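PDB 3BS0: TodX from Pseudomonas putida, which transports toluene across the outer membrane, a first step in its biodegradation, and belongs to the FadL family of probable long-chain fatty acid porins. Local coordinates for residues 346-351 / 382-386; 48-54 / 422-428; 248-254 / 266-272; 15-19 / 337-341. All coordinates share one frame; numbering follows the deposited sequence.

Interaction 1 of 4, residues 346-351 / 382-386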
loop_
_atom_site.group_PDB
_atom_site.type_symbol
_atom_site.label_atom_id
_atom_site.label_comp_id
_atom_site.label_asym_id
_atom_site.label_seq_id
_atom_site.Cartn_x
_atom_site.Cartn_y
_atom_site.Cartn_z
ATOM N N ASN A 346 30.838 9.104 13.376
ATOM C CA ASN A 346 30.188 9.763 14.492
ATOM C C ASN A 346 28.845 10.315 14.011
ATOM O O ASN A 346 27.955 10.633 14.807
ATOM C CB ASN A 346 31.069 10.897 15.023
ATOM C CG ASN A 346 30.483 11.555 16.259
ATOM O OD1 ASN A 346 29.711 12.515 16.169
ATOM N ND2 ASN A 346 30.832 11.023 17.427
ATOM N N ASP A 347 28.701 10.404 12.695
ATOM C CA ASP A 347 27.484 10.936 12.105
ATOM C C ASP A 347 27.017 10.172 10.867
ATOM O O ASP A 347 26.274 10.703 10.039
ATOM C CB ASP A 347 27.690 12.426 11.795
ATOM C CG ASP A 347 29.117 12.747 11.356
ATOM O OD1 ASP A 347 29.550 13.906 11.555
ATOM O OD2 ASP A 347 29.797 11.846 10.809
ATOM N N LEU A 348 27.457 8.924 10.747
ATOM C CA LEU A 348 27.053 8.074 9.632
ATOM C C LEU A 348 26.664 6.703 10.150
ATOM O O LEU A 348 27.464 6.018 10.773
ATOM C CB LEU A 348 28.177 7.908 8.607
ATOM C CG LEU A 348 27.822 6.963 7.449
ATOM C CD1 LEU A 348 26.819 7.639 6.535
ATOM C CD2 LEU A 348 29.071 6.582 6.673
ATOM N N THR A 349 25.423 6.313 9.901
ATOM C CA THR A 349 24.945 5.011 10.325
ATOM C C THR A 349 24.717 4.233 9.048
ATOM O O THR A 349 24.589 4.824 7.973
ATOM C CB THR A 349 23.611 5.105 11.080
ATOM O OG1 THR A 349 23.796 5.817 12.309
ATOM C CG2 THR A 349 23.074 3.714 11.374
ATOM N N LEU A 350 24.693 2.910 9.163
ATOM C CA LEU A 350 24.455 2.041 8.019
ATOM C C LEU A 350 23.425 1.022 8.451
ATOM O O LEU A 350 23.570 0.394 9.499
ATOM C CB LEU A 350 25.745 1.357 7.580
ATOM C CG LEU A 350 26.782 2.360 7.061
ATOM C CD1 LEU A 350 28.025 1.622 6.612
ATOM C CD2 LEU A 350 26.199 3.166 5.904
ATOM N N ARG A 351 22.374 0.890 7.649
ATOM C CA ARG A 351 21.284 -0.028 7.934
ATOM C C ARG A 351 21.053 -0.998 6.786
ATOM O O ARG A 351 21.383 -0.705 5.638
ATOM C CB ARG A 351 19.997 0.758 8.189
ATOM C CG ARG A 351 20.079 1.688 9.365
ATOM C CD ARG A 351 18.893 2.641 9.432
ATOM N NE ARG A 351 18.954 3.433 10.658
ATOM C CZ ARG A 351 19.027 4.757 10.697
ATOM N NH1 ARG A 351 19.040 5.457 9.572
ATOM N NH2 ARG A 351 19.111 5.378 11.863
ATOM N N GLY A 382 20.630 4.170 5.346
ATOM C CA GLY A 382 21.737 4.948 5.842
ATOM C C GLY A 382 21.256 6.229 6.488
ATOM O O GLY A 382 20.218 6.772 6.108
ATOM N N GLU A 383 22.012 6.691 7.479
ATOM C CA GLU A 383 21.698 7.922 8.189
ATOM C C GLU A 383 22.941 8.786 8.249
ATOM O O GLU A 383 24.035 8.302 8.522
ATOM C CB GLU A 383 21.211 7.640 9.615
ATOM C CG GLU A 383 21.019 8.905 10.447
ATOM C CD GLU A 383 20.455 8.638 11.836
ATOM O OE1 GLU A 383 21.078 7.876 12.604
ATOM O OE2 GLU A 383 19.387 9.193 12.170
ATOM N N TYR A 384 22.764 10.065 7.967
ATOM C CA TYR A 384 23.854 11.018 8.022
ATOM C C TYR A 384 23.246 12.252 8.665
ATOM O O TYR A 384 22.253 12.790 8.185
ATOM C CB TYR A 384 24.377 11.343 6.613
ATOM C CG TYR A 384 25.697 12.104 6.588
ATOM C CD1 TYR A 384 26.464 12.166 5.422
ATOM C CD2 TYR A 384 26.193 12.732 7.735
ATOM C CE1 TYR A 384 27.697 12.828 5.402
ATOM C CE2 TYR A 384 27.420 13.396 7.725
ATOM C CZ TYR A 384 28.169 13.439 6.558
ATOM O OH TYR A 384 29.396 14.076 6.555
ATOM N N ASP A 385 23.818 12.684 9.776
ATOM C CA ASP A 385 23.301 13.863 10.441
ATOM C C ASP A 385 24.382 14.918 10.578
ATOM O O ASP A 385 25.436 14.673 11.162
ATOM C CB ASP A 385 22.715 13.486 11.802
ATOM C CG ASP A 385 23.493 12.397 12.488
ATOM O OD1 ASP A 385 22.877 11.647 13.277
ATOM O OD2 ASP A 385 24.711 12.296 12.244
ATOM N N PHE A 386 24.112 16.090 10.014
ATOM C CA PHE A 386 25.049 17.203 10.040
ATOM C C PHE A 386 25.306 17.722 11.455
ATOM O O PHE A 386 26.438 18.049 11.795
ATOM C CB PHE A 386 24.535 18.331 9.139
ATOM C CG PHE A 386 24.187 17.882 7.737
ATOM C CD1 PHE A 386 22.858 17.804 7.328
ATOM C CD2 PHE A 386 25.187 17.537 6.826
ATOM C CE1 PHE A 386 22.525 17.393 6.038
ATOM C CE2 PHE A 386 24.862 17.122 5.526
ATOM C CZ PHE A 386 23.525 17.051 5.134
#

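Interaction 2 of 4, residues 48-54 / 422-428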
loop_
_atom_site.group_PDB
_atom_site.type_symbol
_atom_site.label_atom_id
_atom_site.label_comp_id
_atom_site.label_asym_id
_atom_site.label_seq_id
_atom_site.Cartn_x
_atom_site.Cartn_y
_atom_site.Cartn_z
ATOM N N LEU A 48 10.210 15.500 7.478
ATOM C CA LEU A 48 9.835 15.704 6.085
ATOM C C LEU A 48 10.433 14.656 5.171
ATOM O O LEU A 48 11.654 14.478 5.140
ATOM C CB LEU A 48 10.291 17.088 5.627
ATOM C CG LEU A 48 9.138 18.080 5.529
ATOM C CD1 LEU A 48 9.679 19.486 5.381
ATOM C CD2 LEU A 48 8.259 17.702 4.328
ATOM N N GLY A 49 9.574 13.971 4.413
ATOM C CA GLY A 49 10.057 12.931 3.516
ATOM C C GLY A 49 9.300 12.663 2.226
ATOM O O GLY A 49 8.166 13.089 2.037
ATOM N N LEU A 50 9.959 11.923 1.337
ATOM C CA LEU A 50 9.406 11.566 0.045
ATOM C C LEU A 50 9.496 10.072 -0.234
ATOM O O LEU A 50 10.565 9.475 -0.170
ATOM C CB LEU A 50 10.146 12.328 -1.038
ATOM C CG LEU A 50 9.987 13.838 -0.945
ATOM C CD1 LEU A 50 11.105 14.494 -1.716
ATOM C CD2 LEU A 50 8.633 14.248 -1.495
ATOM N N ASP A 51 8.359 9.478 -0.564
ATOM C CA ASP A 51 8.280 8.051 -0.859
ATOM C C ASP A 51 8.122 7.848 -2.368
ATOM O O ASP A 51 7.262 8.481 -2.987
ATOM C CB ASP A 51 7.070 7.458 -0.130
ATOM C CG ASP A 51 7.234 5.990 0.201
ATOM O OD1 ASP A 51 7.176 5.145 -0.719
ATOM O OD2 ASP A 51 7.423 5.678 1.395
ATOM N N VAL A 52 8.958 6.995 -2.961
ATOM C CA VAL A 52 8.859 6.694 -4.391
ATOM C C VAL A 52 8.807 5.189 -4.573
ATOM O O VAL A 52 9.703 4.481 -4.124
ATOM C CB VAL A 52 10.060 7.206 -5.216
ATOM C CG1 VAL A 52 9.545 8.052 -6.367
ATOM C CG2 VAL A 52 11.021 7.988 -4.351
ATOM N N VAL A 53 7.768 4.714 -5.253
ATOM C CA VAL A 53 7.587 3.290 -5.486
ATOM C C VAL A 53 7.654 2.868 -6.949
ATOM O O VAL A 53 6.655 2.905 -7.662
ATOM C CB VAL A 53 6.240 2.810 -4.914
ATOM C CG1 VAL A 53 6.134 1.287 -5.031
ATOM C CG2 VAL A 53 6.101 3.268 -3.457
ATOM N N THR A 54 8.840 2.457 -7.385
ATOM C CA THR A 54 9.054 1.985 -8.747
ATOM C C THR A 54 8.438 0.591 -8.833
ATOM O O THR A 54 8.439 -0.143 -7.852
ATOM C CB THR A 54 10.566 1.847 -9.060
ATOM O OG1 THR A 54 11.191 3.135 -9.025
ATOM C CG2 THR A 54 10.773 1.201 -10.432
ATOM N N GLN A 422 9.750 -5.087 -7.427
ATOM C CA GLN A 422 9.510 -3.714 -7.003
ATOM C C GLN A 422 10.574 -3.118 -6.092
ATOM O O GLN A 422 10.960 -3.741 -5.118
ATOM C CB GLN A 422 8.169 -3.654 -6.290
ATOM C CG GLN A 422 7.678 -2.272 -6.006
ATOM C CD GLN A 422 6.686 -2.243 -4.860
ATOM O OE1 GLN A 422 7.068 -2.332 -3.681
ATOM N NE2 GLN A 422 5.404 -2.131 -5.196
ATOM N N ILE A 423 11.025 -1.905 -6.414
ATOM C CA ILE A 423 12.030 -1.160 -5.633
ATOM C C ILE A 423 11.349 -0.077 -4.779
ATOM O O ILE A 423 10.253 0.377 -5.095
ATOM C CB ILE A 423 13.056 -0.455 -6.561
ATOM C CG1 ILE A 423 13.937 -1.492 -7.273
ATOM C CG2 ILE A 423 13.918 0.491 -5.766
ATOM C CD1 ILE A 423 14.804 -0.906 -8.385
ATOM N N ASN A 424 12.008 0.349 -3.704
ATOM C CA ASN A 424 11.445 1.368 -2.825
ATOM C C ASN A 424 12.428 2.349 -2.202
ATOM O O ASN A 424 13.309 1.961 -1.444
ATOM C CB ASN A 424 10.648 0.703 -1.715
ATOM C CG ASN A 424 9.172 0.764 -1.968
ATOM O OD1 ASN A 424 8.689 0.319 -3.018
ATOM N ND2 ASN A 424 8.430 1.327 -1.010
ATOM N N ALA A 425 12.253 3.628 -2.507
ATOM C CA ALA A 425 13.115 4.655 -1.956
ATOM C C ALA A 425 12.318 5.554 -1.026
ATOM O O ALA A 425 11.237 6.029 -1.385
ATOM C CB ALA A 425 13.717 5.473 -3.072
ATOM N N VAL A 426 12.829 5.766 0.182
ATOM C CA VAL A 426 12.173 6.643 1.152
ATOM C C VAL A 426 13.291 7.562 1.581
ATOM O O VAL A 426 14.433 7.116 1.723
ATOM C CB VAL A 426 11.685 5.910 2.436
ATOM C CG1 VAL A 426 10.805 6.849 3.254
ATOM C CG2 VAL A 426 10.934 4.645 2.084
ATOM N N VAL A 427 12.983 8.835 1.778
ATOM C CA VAL A 427 14.010 9.765 2.209
ATOM C C VAL A 427 13.391 10.806 3.097
ATOM O O VAL A 427 12.282 11.255 2.852
ATOM C CB VAL A 427 14.685 10.481 1.022
ATOM C CG1 VAL A 427 15.846 11.342 1.525
ATOM C CG2 VAL A 427 15.177 9.462 0.019
ATOM N N SER A 428 14.099 11.183 4.148
ATOM C CA SER A 428 13.549 12.198 5.021
ATOM C C SER A 428 14.598 13.005 5.763
ATOM O O SER A 428 15.678 12.513 6.108
ATOM C CB SER A 428 12.540 11.578 6.014
ATOM O OG SER A 428 13.101 10.515 6.759
#

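Interaction 3 of 4, residues 248-254 / 266-272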
loop_
_atom_site.group_PDB
_atom_site.type_symbol
_atom_site.label_atom_id
_atom_site.label_comp_id
_atom_site.label_asym_id
_atom_site.label_seq_id
_atom_site.Cartn_x
_atom_site.Cartn_y
_atom_site.Cartn_z
ATOM N N LEU A 248 -15.724 2.812 -1.758
ATOM C CA LEU A 248 -15.036 3.786 -2.578
ATOM C C LEU A 248 -16.143 4.143 -3.556
ATOM O O LEU A 248 -16.792 3.250 -4.102
ATOM C CB LEU A 248 -13.880 3.168 -3.360
ATOM C CG LEU A 248 -12.560 2.777 -2.712
ATOM C CD1 LEU A 248 -11.532 2.563 -3.837
ATOM C CD2 LEU A 248 -12.090 3.855 -1.757
ATOM N N GLU A 249 -16.382 5.434 -3.766
ATOM C CA GLU A 249 -17.427 5.847 -4.695
ATOM C C GLU A 249 -17.024 7.043 -5.550
ATOM O O GLU A 249 -16.338 7.957 -5.097
ATOM C CB GLU A 249 -18.729 6.159 -3.951
ATOM C CG GLU A 249 -19.939 6.008 -4.852
ATOM C CD GLU A 249 -21.252 6.056 -4.110
ATOM O OE1 GLU A 249 -21.315 5.494 -2.995
ATOM O OE2 GLU A 249 -22.221 6.643 -4.645
ATOM N N GLY A 250 -17.452 7.027 -6.801
ATOM C CA GLY A 250 -17.115 8.112 -7.686
ATOM C C GLY A 250 -17.709 7.877 -9.054
ATOM O O GLY A 250 -18.603 7.056 -9.238
ATOM N N LYS A 251 -17.193 8.606 -10.027
ATOM C CA LYS A 251 -17.672 8.491 -11.383
ATOM C C LYS A 251 -16.840 7.470 -12.149
ATOM O O LYS A 251 -15.629 7.342 -11.929
ATOM C CB LYS A 251 -17.617 9.864 -12.069
ATOM C CG LYS A 251 -18.467 10.936 -11.390
ATOM C CD LYS A 251 -19.839 10.385 -10.990
ATOM C CE LYS A 251 -20.944 11.448 -11.064
ATOM N NZ LYS A 251 -22.310 10.811 -11.137
ATOM N N ALA A 252 -17.505 6.747 -13.044
ATOM C CA ALA A 252 -16.865 5.727 -13.846
ATOM C C ALA A 252 -17.572 5.641 -15.176
ATOM O O ALA A 252 -18.767 5.902 -15.274
ATOM C CB ALA A 252 -16.940 4.388 -13.137
ATOM N N THR A 253 -16.828 5.285 -16.210
ATOM C CA THR A 253 -17.397 5.143 -17.530
ATOM C C THR A 253 -17.344 3.682 -17.940
ATOM O O THR A 253 -16.272 3.111 -18.128
ATOM C CB THR A 253 -16.623 5.960 -18.581
ATOM O OG1 THR A 253 -16.639 7.344 -18.230
ATOM C CG2 THR A 253 -17.259 5.782 -19.955
ATOM N N LEU A 254 -18.507 3.063 -18.051
ATOM C CA LEU A 254 -18.565 1.679 -18.489
ATOM C C LEU A 254 -18.689 1.807 -19.988
ATOM O O LEU A 254 -19.552 2.523 -20.483
ATOM C CB LEU A 254 -19.794 0.980 -17.951
ATOM C CG LEU A 254 -20.006 -0.323 -18.710
ATOM C CD1 LEU A 254 -18.940 -1.339 -18.304
ATOM C CD2 LEU A 254 -21.401 -0.854 -18.433
ATOM N N LEU A 266 -20.778 4.688 -21.230
ATOM C CA LEU A 266 -21.904 5.011 -20.401
ATOM C C LEU A 266 -21.472 5.381 -18.993
ATOM O O LEU A 266 -20.966 4.551 -18.231
ATOM C CB LEU A 266 -22.918 3.868 -20.458
ATOM C CG LEU A 266 -23.104 2.694 -19.508
ATOM C CD1 LEU A 266 -23.799 3.185 -18.262
ATOM C CD2 LEU A 266 -23.981 1.634 -20.183
ATOM N N ASP A 267 -21.654 6.671 -18.689
ATOM C CA ASP A 267 -21.298 7.276 -17.404
ATOM C C ASP A 267 -22.290 6.948 -16.321
ATOM O O ASP A 267 -23.484 6.838 -16.577
ATOM C CB ASP A 267 -21.238 8.794 -17.517
ATOM C CG ASP A 267 -20.512 9.252 -18.743
ATOM O OD1 ASP A 267 -19.423 8.709 -19.030
ATOM O OD2 ASP A 267 -21.026 10.163 -19.417
ATOM N N GLY A 268 -21.785 6.814 -15.104
ATOM C CA GLY A 268 -22.645 6.504 -13.989
ATOM C C GLY A 268 -21.848 6.503 -12.709
ATOM O O GLY A 268 -20.732 7.018 -12.647
ATOM N N ASP A 269 -22.441 5.921 -11.680
ATOM C CA ASP A 269 -21.810 5.818 -10.384
ATOM C C ASP A 269 -21.203 4.421 -10.226
ATOM O O ASP A 269 -21.685 3.454 -10.823
ATOM C CB ASP A 269 -22.852 6.047 -9.285
ATOM C CG ASP A 269 -22.259 5.940 -7.899
ATOM O OD1 ASP A 269 -21.567 6.896 -7.474
ATOM O OD2 ASP A 269 -22.469 4.895 -7.242
ATOM N N ILE A 270 -20.138 4.325 -9.438
ATOM C CA ILE A 270 -19.502 3.046 -9.192
ATOM C C ILE A 270 -19.081 3.015 -7.754
ATOM O O ILE A 270 -18.616 4.017 -7.207
ATOM C CB ILE A 270 -18.261 2.803 -10.088
ATOM C CG1 ILE A 270 -17.916 1.314 -10.093
ATOM C CG2 ILE A 270 -17.059 3.592 -9.585
ATOM C CD1 ILE A 270 -16.912 0.915 -11.173
ATOM N N ARG A 271 -19.285 1.864 -7.135
ATOM C CA ARG A 271 -18.930 1.654 -5.753
ATOM C C ARG A 271 -18.163 0.363 -5.669
ATOM O O ARG A 271 -18.579 -0.660 -6.214
ATOM C CB ARG A 271 -20.174 1.532 -4.866
ATOM C CG ARG A 271 -20.980 2.788 -4.707
ATOM C CD ARG A 271 -22.225 2.501 -3.902
ATOM N NE ARG A 271 -23.349 2.070 -4.736
ATOM C CZ ARG A 271 -24.356 1.320 -4.296
ATOM N NH1 ARG A 271 -24.383 0.910 -3.031
ATOM N NH2 ARG A 271 -25.337 0.984 -5.118
ATOM N N VAL A 272 -17.030 0.430 -4.992
ATOM C CA VAL A 272 -16.200 -0.727 -4.771
ATOM C C VAL A 272 -16.487 -0.997 -3.307
ATOM O O VAL A 272 -15.917 -0.372 -2.423
ATOM C CB VAL A 272 -14.722 -0.388 -5.015
ATOM C CG1 VAL A 272 -13.854 -1.587 -4.725
ATOM C CG2 VAL A 272 -14.530 0.028 -6.463
#

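Interaction 4 of 4, residues 15-19 / 337-341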
loop_
_atom_site.group_PDB
_atom_site.type_symbol
_atom_site.label_atom_id
_atom_site.label_comp_id
_atom_site.label_asym_id
_atom_site.label_seq_id
_atom_site.Cartn_x
_atom_site.Cartn_y
_atom_site.Cartn_z
ATOM N N ALA A 15 14.408 0.771 5.961
ATOM C CA ALA A 15 15.754 0.396 5.583
ATOM C C ALA A 15 16.123 -0.836 6.419
ATOM O O ALA A 15 17.059 -1.573 6.104
ATOM C CB ALA A 15 16.703 1.545 5.867
ATOM N N MET A 16 15.355 -1.056 7.480
ATOM C CA MET A 16 15.591 -2.171 8.371
ATOM C C MET A 16 14.538 -3.254 8.232
ATOM O O MET A 16 13.970 -3.723 9.224
ATOM C CB MET A 16 15.671 -1.679 9.818
ATOM C CG MET A 16 17.006 -1.013 10.165
ATOM S SD MET A 16 16.984 -0.365 11.821
ATOM C CE MET A 16 18.207 0.763 11.748
ATOM N N GLY A 17 14.290 -3.636 6.980
ATOM C CA GLY A 17 13.349 -4.695 6.660
ATOM C C GLY A 17 11.916 -4.603 7.137
ATOM O O GLY A 17 11.208 -5.604 7.137
ATOM N N GLY A 18 11.474 -3.418 7.534
ATOM C CA GLY A 18 10.107 -3.275 7.994
ATOM C C GLY A 18 9.960 -3.517 9.477
ATOM O O GLY A 18 8.854 -3.588 10.003
ATOM N N THR A 19 11.087 -3.639 10.166
ATOM C CA THR A 19 11.060 -3.869 11.601
ATOM C C THR A 19 10.677 -2.569 12.314
ATOM O O THR A 19 11.002 -1.495 11.828
ATOM C CB THR A 19 12.427 -4.362 12.086
ATOM O OG1 THR A 19 12.357 -4.614 13.491
ATOM C CG2 THR A 19 13.508 -3.335 11.810
ATOM N N SER A 337 10.611 -10.251 10.032
ATOM C CA SER A 337 11.610 -9.257 9.660
ATOM C C SER A 337 12.809 -9.134 10.604
ATOM O O SER A 337 12.688 -9.302 11.813
ATOM C CB SER A 337 10.923 -7.896 9.538
ATOM O OG SER A 337 11.864 -6.846 9.431
ATOM N N ILE A 338 13.967 -8.843 10.028
ATOM C CA ILE A 338 15.195 -8.654 10.788
ATOM C C ILE A 338 15.931 -7.434 10.223
ATOM O O ILE A 338 15.968 -7.228 9.001
ATOM C CB ILE A 338 16.131 -9.887 10.705
ATOM C CG1 ILE A 338 17.443 -9.579 11.439
ATOM C CG2 ILE A 338 16.388 -10.263 9.245
ATOM C CD1 ILE A 338 18.512 -10.643 11.304
ATOM N N GLY A 339 16.515 -6.629 11.110
ATOM C CA GLY A 339 17.219 -5.440 10.661
ATOM C C GLY A 339 18.490 -5.072 11.402
ATOM O O GLY A 339 18.622 -5.286 12.608
ATOM N N THR A 340 19.425 -4.490 10.663
ATOM C CA THR A 340 20.705 -4.088 11.222
ATOM C C THR A 340 21.033 -2.604 11.032
ATOM O O THR A 340 20.747 -2.009 9.979
ATOM C CB THR A 340 21.846 -4.954 10.626
ATOM O OG1 THR A 340 22.173 -5.995 11.549
ATOM C CG2 THR A 340 23.094 -4.112 10.331
ATOM N N ALA A 341 21.637 -2.030 12.074
ATOM C CA ALA A 341 22.058 -0.634 12.104
ATOM C C ALA A 341 23.493 -0.617 12.636
ATOM O O ALA A 341 23.813 -1.326 13.588
ATOM C CB ALA A 341 21.149 0.163 13.019
#

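Interaction 1 of 4, residues 346-351 / 382-386
Neighbouring antiparallel strands of the barrel wall, 348-356 and 376-385, meet here through L348 with Y384 and T349 with E383. The T349-E383 pair is the hydrogen-bonded one: T349 N gives its hydrogen to E383 O at 2.8 Å, and E383 N returns a bond to T349 O at 3.2 Å. Just before strand 348-356 begins, D347 O accepts D385 N. On the face carrying T349 and E383 the chemistry is polar. E383 holds CG anti to its backbone N (chi1 174°) on an extended chain that carries the carboxylate over to T349 and R351. There OE1 of E383 takes two weak bonds, from T349 OG1 at 3.4 Å and from R351 NH2 at 3.3 Å, the latter also a salt bridge. The guanidinium and carboxylate planes are 63° apart, so the charged groups meet askew. T349 serves twice, for its methyl CG2 lies 4.1 Å above one face of the R351 guanidinium, toward the rim. R351, long enough to span from wall to plug, also packs on I12 and A15 of helix 11-15, and its NH1 is weakly hydrogen-bonded to N393. On the other face L348 CD1 comes within 4.4 Å of Y384 CB. G382 pairs with L350 in a non-hydrogen-bonded pair and presents no side chain on this face. Near the strand end, the tyrosine ring runs alongside the D347 side chain, pointing the same way. A polar inner face and an apolar outer face on paired antiparallel strands are typical of an outer-membrane beta barrel.

Interaction 2 of 4, residues 48-54 / 422-428
V52 and A425 face each other across strands 44-60 and 417-433, the first and last of the barrel, whose segments 48-54 and 422-428 run at 171° to one another. Followed outward, the V52 side chain starts with CB at 4.2 Å from A425 O. Its branch CG2 then lies 3.6 Å from that oxygen and 3.9 Å from A425 CB, whereas CG1 turns off from the alanine; the residue as a whole also packs on V80 and P78. The small alanine accommodates the branched valine on the outward face. Their backbones are joined by two hydrogen bonds: V52 N meets A425 O at 2.9 Å, and A425 N meets V52 O at 3.1 Å. V427 N adds a bond to L50 O, and weak bonds link T54 and I423. On the buried face, D51 OD2 lies 3.7 Å from V426 CG2 and forms a long, weak ion pair with R14 of helix 11-15. Pairing of the N-terminal wall strand with the C-terminal one is how a transmembrane beta barrel closes.

Interaction 3 of 4, residues 248-254 / 266-272
A252 and I270 make the centre of the apolar face of this hairpin, with A252 CB 3.6 Å from I270 CG2. On one flank L254 and L266 lie side by side, CD2 to CD2 at 4.0 Å, and pack on L186 and L190 of helix 186-194. On the other, L248 CB and V272 CB are 4.0 Å apart, and V272 touches a bound detergent, C8E. Leucine, isoleucine and valine fill this buried side, while alanine leaves room for I270. Between the faces runs the backbone ladder, which includes V272 N to L248 O at 3.0 Å and G268 N to A252 O at 3.2 Å. G250 and G268, without side chains, sit within it; segments 248-254 and 266-272 cross at 144°. The polar edge lies on the opposite face. T253 OG1 donates to D267 OD1 at 3.2 Å, nearly along the C-O axis of the acceptor. Farther along, the E249 and D269 side chains cross at about a right angle, their carboxylate planes 73° apart. R271 lies alongside E249, and its NE makes a long ion pair with D269 OD2 at 3.9 Å. Two acids this near would be expected to raise each other's pKa, and R271 may partly offset their charge. The contact is thus amphipathic: aliphatic groups on one face, ionisable groups on the other.

Interaction 4 of 4, residues 15-19 / 337-341
M16 to T19 form a type I' beta turn just after helix 11-15, and this turn of the N-terminal plug, a feature of the FadL family, presses on barrel strand 333-343 through M16, G17 and T19 against S337, G339 and A341. The tight part centres on M16 and G339, whose CA atoms are 4.3 Å apart. G339, without a side chain, lets M16 lie directly on the strand. G17 and G18 have positive phi (56° for G17), as a type I' turn requires and as glycine readily adopts; at G17 the lack of a side chain also lets the turn approach I338 O. M16 extends beyond CG along the strand: its CG passes 3.9 Å from T340 O, and its terminal CE makes an apolar contact with A341 CB. A flexible, unbranched thioether can follow the wall in this way, and it packs on R351 as well. At the other end of the turn, T19 CB lies 3.7 Å from S337 OG. The loose side is the far face of the strand. I338 and T340 direct their side chains away from the turn, I338 to the surface beside Y354 and T340 toward W293 and V295. The turn has further support from T379, whose OG1 is hydrogen-bonded to G17 N. One side-chain hydrogen bond ties turn to wall: S337 holds OG anti to its backbone N (chi1 169°), and OG donates to G17 O at 2.7 Å, arriving from above the carbonyl plane, 75° out of it.

In the fold
Interactions 1 and 2 each join antiparallel strands of the barrel wall, the first at the surface, between strands near in sequence, the second partly buried, between the two ends of the barrel. Interaction 4 instead sets a loop of the plug on the wall, and backbone pairing gives way there to glycines, a methionine and one serine bond. It touches interaction 1, where R351 packs on M16, while R14 brings the neighbouring plug helix 11-15 to interaction 2. Interaction 3 lies apart, its centre 48 Å from that of interaction 1 and on the opposite side of the chain's centre; its hairpin buries aliphatic side chains against helix 186-194 and carries acids outside.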